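Local coordinates for protein beta-lactamase (Klebsiella pneumoniae, PDB 6KBY) that probably hydrolyses beta-lactam antibiotics to substituted beta-amino acids as a class C enzyme, and binds adenosine monophosphate covalently, at residues 92-96 with 97-101; 106-109 with 110-113. All coordinates share one frame; numbering follows the deposited sequence.

Interaction 1: residues 92-96 with 97-101; sequences LDQSV and SHYVP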
loop_
_atom_site.group_PDB
_atom_site.type_symbol
_atom_site.label_atom_id
_atom_site.label_comp_id
_atom_site.label_asym_id
_atom_site.label_seq_id
_atom_site.Cartn_x
_atom_site.Cartn_y
_atom_site.Cartn_z
ATOM N N LEU A 92 1.470 19.390 -5.899
ATOM C CA LEU A 92 2.229 18.256 -6.410
ATOM C C LEU A 92 3.171 18.642 -7.539
ATOM O O LEU A 92 4.178 17.957 -7.753
ATOM C CB LEU A 92 1.272 17.158 -6.866
ATOM C CG LEU A 92 0.403 16.545 -5.765
ATOM C CD1 LEU A 92 -0.658 15.651 -6.372
ATOM C CD2 LEU A 92 1.269 15.744 -4.814
ATOM N N ASP A 93 2.880 19.723 -8.258
ATOM C CA ASP A 93 3.724 20.112 -9.376
ATOM C C ASP A 93 4.981 20.862 -8.954
ATOM O O ASP A 93 5.898 20.998 -9.768
ATOM C CB ASP A 93 2.895 20.910 -10.384
ATOM C CG ASP A 93 1.982 20.022 -11.207
ATOM O OD1 ASP A 93 2.488 19.026 -11.757
ATOM O OD2 ASP A 93 0.759 20.300 -11.277
ATOM N N GLN A 94 5.049 21.349 -7.721
ATOM C CA GLN A 94 6.236 22.057 -7.270
ATOM C C GLN A 94 7.402 21.087 -7.091
ATOM O O GLN A 94 7.224 19.879 -6.908
ATOM C CB GLN A 94 5.972 22.776 -5.945
ATOM C CG GLN A 94 4.992 23.935 -6.034
ATOM C CD GLN A 94 5.559 25.140 -6.760
ATOM O OE1 GLN A 94 6.738 25.464 -6.622
ATOM N NE2 GLN A 94 4.716 25.816 -7.536
ATOM N N SER A 95 8.609 21.636 -7.128
ATOM C CA SER A 95 9.797 20.815 -6.976
ATOM C C SER A 95 9.972 20.361 -5.528
ATOM O O SER A 95 9.479 20.979 -4.578
ATOM C CB SER A 95 11.039 21.594 -7.401
ATOM O OG SER A 95 11.292 22.655 -6.493
ATOM N N VAL A 96 10.716 19.266 -5.372
ATOM C CA VAL A 96 11.088 18.811 -4.039
ATOM C C VAL A 96 11.879 19.888 -3.306
ATOM O O VAL A 96 11.640 20.153 -2.122
ATOM C CB VAL A 96 11.856 17.479 -4.126
ATOM C CG1 VAL A 96 12.554 17.165 -2.811
ATOM C CG2 VAL A 96 10.906 16.354 -4.502
ATOM N N SER A 97 12.816 20.546 -3.994
ATOM C CA SER A 97 13.628 21.543 -3.303
ATOM C C SER A 97 12.818 22.773 -2.914
ATOM O O SER A 97 13.215 23.491 -1.991
ATOM C CB SER A 97 14.862 21.924 -4.121
ATOM O OG SER A 97 14.479 22.645 -5.264
ATOM N N HIS A 98 11.686 23.020 -3.573
ATOM C CA HIS A 98 10.793 24.070 -3.098
ATOM C C HIS A 98 10.383 23.828 -1.651
ATOM O O HIS A 98 10.318 24.768 -0.849
ATOM C CB HIS A 98 9.560 24.156 -3.995
ATOM C CG HIS A 98 8.562 25.174 -3.542
ATOM N ND1 HIS A 98 8.736 26.526 -3.748
ATOM C CD2 HIS A 98 7.386 25.042 -2.883
ATOM C CE1 HIS A 98 7.708 27.183 -3.240
ATOM N NE2 HIS A 98 6.876 26.306 -2.708
ATOM N N TYR A 99 10.107 22.570 -1.299
ATOM C CA TYR A 99 9.657 22.224 0.045
ATOM C C TYR A 99 10.774 21.794 0.980
ATOM O O TYR A 99 10.576 21.814 2.200
ATOM C CB TYR A 99 8.597 21.117 -0.008
ATOM C CG TYR A 99 7.335 21.580 -0.678
ATOM C CD1 TYR A 99 6.496 22.489 -0.052
ATOM C CD2 TYR A 99 6.992 21.134 -1.948
ATOM C CE1 TYR A 99 5.352 22.939 -0.664
ATOM C CE2 TYR A 99 5.844 21.576 -2.568
ATOM C CZ TYR A 99 5.031 22.479 -1.923
ATOM O OH TYR A 99 3.891 22.922 -2.542
ATOM N N VAL A 100 11.917 21.381 0.448
ATOM C CA VAL A 100 13.049 20.940 1.256
ATOM C C VAL A 100 14.206 21.875 0.925
ATOM O O VAL A 100 15.037 21.551 0.065
ATOM C CB VAL A 100 13.396 19.468 0.976
ATOM C CG1 VAL A 100 14.444 18.969 1.964
ATOM C CG2 VAL A 100 12.138 18.598 1.021
ATOM N N PRO A 101 14.285 23.045 1.567
ATOM C CA PRO A 101 15.231 24.078 1.109
ATOM C C PRO A 101 16.691 23.672 1.161
ATOM O O PRO A 101 17.492 24.217 0.387
ATOM C CB PRO A 101 14.937 25.268 2.034
ATOM C CG PRO A 101 13.555 25.014 2.561
ATOM C CD PRO A 101 13.432 23.523 2.668
#
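Gln94 lays its amide oxygen over the imidazole of His98: OE1 sits above the middle of one ring face, 3.6 Å from CG, with the amide and ring planes 53° apart. A bend at chi2 (-71°) folds the glutamine chain back over the turn and brings OE1 to that place. The stem of the same side chain meets Tyr99, whose CE2 lies 3.6 Å from Gln94 CB, and here the amide stands square to the phenol ring. His98 CD2 in turn lies over a face of that ring, and the phenol OH is bonded to the backbone N of Ser91, which holds its far end.

Beneath these side chains the helix start is capped. Ser95 OG accepts from His98 N at 3.0 Å. Its chi1 of 68°, between the backbone N and the carbonyl carbon, turns the hydroxyl toward the first turn; a weak bond from the same N-H to Ser95 O accompanies it. Val96 O then takes two donors: Val100 N at 2.9 Å, in the carbonyl plane, and Tyr99 N at 3.0 Å, well above that plane. On the buried side Val96 and Val100 run side by side, CG1 to CG2 4.1 Å, and both rest on Ile167 of helix 158-171.

A serine N-cap leading into one short, weakly bonded turn, with Val96 and Val100 packed inward, is characteristic of a capped helix start, here set against helix 158-171 in the helical part of the class C beta-lactamase fold.

Interaction 2: residues 106-109 with 110-113; sequences SSFD and HVSV
His110 and Ser107 are joined by the one direct hydrogen bond of the contact, from His110 N to Ser107 O at 3.0 Å and nearly straight, with an N-H...O angle of 160°. One residue earlier Asp109 N reaches Ser106 O in the same manner, so two successive i to i+3 bonds wind the backbone into a 3-10 turn. Ser106 starts it with an ST turn: its OG accepts from Phe108 N at 3.0 Å, while also bonding to Leu103 O.

The aromatic and apolar contacts form a second group. Asp109 CB lies over a face of the His110 ring, 4.1 Å from the centroid and only 6° off the ring normal, a CH-pi contact between neighbours in sequence. On the buried side Phe108 and Val111 run alongside each other, with Phe108 CD1 3.9 Å from Val111 CB. With CG1 anti to the backbone N (chi1 174°), Val111 CG2 lies beside that N and comes to 3.6 Å from Ser107 O. Phe108 stacks on Trp144, and both Phe108 and Val111 touch Val96.

Water forms the third kind of link. One molecule donates to Asp109 O and lies 2.7 Å from His110 ND1, at the edge of the imidazole and in its plane, bridging ring and backbone.

Asp109 OD1 is held by Ser97 OG and Gly105 N, and the carboxylate does not reach the imidazole; OD2 and His110 NE2 are 5.2 Å apart. With no direct contact, any electrostatic effect of the carboxylate on the imidazole is probably modest; the water and the CH-pi contact are consistent with the ring's orientation, though His110 also touches a crystal neighbour.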
loop_
_atom_site.group_PDB
_atom_site.type_symbol
_atom_site.label_atom_id
_atom_site.label_comp_id
_atom_site.label_asym_id
_atom_site.label_seq_id
_atom_site.Cartn_x
_atom_site.Cartn_y
_atom_site.Cartn_z
ATOM N N SER A 106 20.366 21.388 -5.907
ATOM C CA SER A 106 20.669 19.999 -6.207
ATOM C C SER A 106 19.794 19.512 -7.360
ATOM O O SER A 106 19.021 20.265 -7.950
ATOM C CB SER A 106 20.441 19.129 -4.968
ATOM O OG SER A 106 19.054 18.890 -4.770
ATOM N N SER A 107 19.904 18.218 -7.665
ATOM C CA SER A 107 19.036 17.625 -8.677
ATOM C C SER A 107 17.568 17.730 -8.304
ATOM O O SER A 107 16.705 17.646 -9.184
ATOM C CB SER A 107 19.400 16.160 -8.897
ATOM O OG SER A 107 20.703 16.051 -9.433
ATOM N N PHE A 108 17.265 17.933 -7.025
ATOM C CA PHE A 108 15.876 18.056 -6.609
ATOM C C PHE A 108 15.242 19.387 -6.997
ATOM O O PHE A 108 14.033 19.559 -6.777
ATOM C CB PHE A 108 15.741 17.721 -5.123
ATOM C CG PHE A 108 15.935 16.267 -4.851
ATOM C CD1 PHE A 108 14.899 15.381 -5.086
ATOM C CD2 PHE A 108 17.164 15.766 -4.449
ATOM C CE1 PHE A 108 15.063 14.029 -4.879
ATOM C CE2 PHE A 108 17.338 14.411 -4.234
ATOM C CZ PHE A 108 16.285 13.541 -4.454
ATOM N N ASP A 109 16.008 20.306 -7.596
ATOM C CA ASP A 109 15.396 21.444 -8.269
ATOM C C ASP A 109 14.554 21.007 -9.458
ATOM O O ASP A 109 13.721 21.786 -9.930
ATOM C CB ASP A 109 16.467 22.398 -8.811
ATOM C CG ASP A 109 17.188 23.185 -7.726
ATOM O OD1 ASP A 109 16.778 23.178 -6.553
ATOM O OD2 ASP A 109 18.191 23.850 -8.068
ATOM N N HIS A 110 14.778 19.800 -9.977
ATOM C CA HIS A 110 14.137 19.338 -11.201
ATOM C C HIS A 110 13.322 18.071 -10.993
ATOM O O HIS A 110 12.950 17.418 -11.975
ATOM C CB HIS A 110 15.181 19.128 -12.299
ATOM C CG HIS A 110 16.014 20.342 -12.570
ATOM N ND1 HIS A 110 15.467 21.534 -12.994
ATOM C CD2 HIS A 110 17.347 20.555 -12.468
ATOM C CE1 HIS A 110 16.430 22.426 -13.154
ATOM N NE2 HIS A 110 17.578 21.860 -12.835
ATOM N N VAL A 111 13.071 17.700 -9.742
ATOM C CA VAL A 111 12.211 16.579 -9.380
ATOM C C VAL A 111 10.981 17.165 -8.706
ATOM O O VAL A 111 11.110 17.892 -7.717
ATOM C CB VAL A 111 12.932 15.635 -8.402
ATOM C CG1 VAL A 111 11.991 14.549 -7.906
ATOM C CG2 VAL A 111 14.175 15.033 -9.035
ATOM N N SER A 112 9.791 16.838 -9.205
ATOM C CA SER A 112 8.588 17.355 -8.567
ATOM C C SER A 112 8.120 16.435 -7.444
ATOM O O SER A 112 8.496 15.261 -7.356
ATOM C CB SER A 112 7.461 17.534 -9.583
ATOM O OG SER A 112 7.047 16.265 -10.056
ATOM N N VAL A 113 7.271 16.988 -6.579
ATOM C CA VAL A 113 6.595 16.142 -5.602
ATOM C C VAL A 113 5.814 15.036 -6.308
ATOM O O VAL A 113 5.808 13.880 -5.868
ATOM C CB VAL A 113 5.718 16.988 -4.659
ATOM C CG1 VAL A 113 5.017 16.117 -3.633
ATOM C CG2 VAL A 113 6.563 18.041 -3.960
HETATM O O HOH W 1 12.883 22.135 -12.978
#

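Following helix 72-86, the chain first closes interaction 1, where the loop 92-95 turns into the short, weakly bonded helix 96-99. It then loops through the residues around Arg104, whose guanidinium bonds to the carbonyls of Ser97 and His98, and closes interaction 2 as it runs into helix 113-117, whose first residue, Val113, ends the segment. The two turns are local and in series, neither enclosing nor crossing the other, with centres about 7 Å apart. They nevertheless touch through two hydrogen bonds, Ser97 OG to Asp109 OD1 and Val96 N to Val111 O, each 2.7 Å. Together they join the short helices 96-99 and 113-117 and lean on helix 158-171.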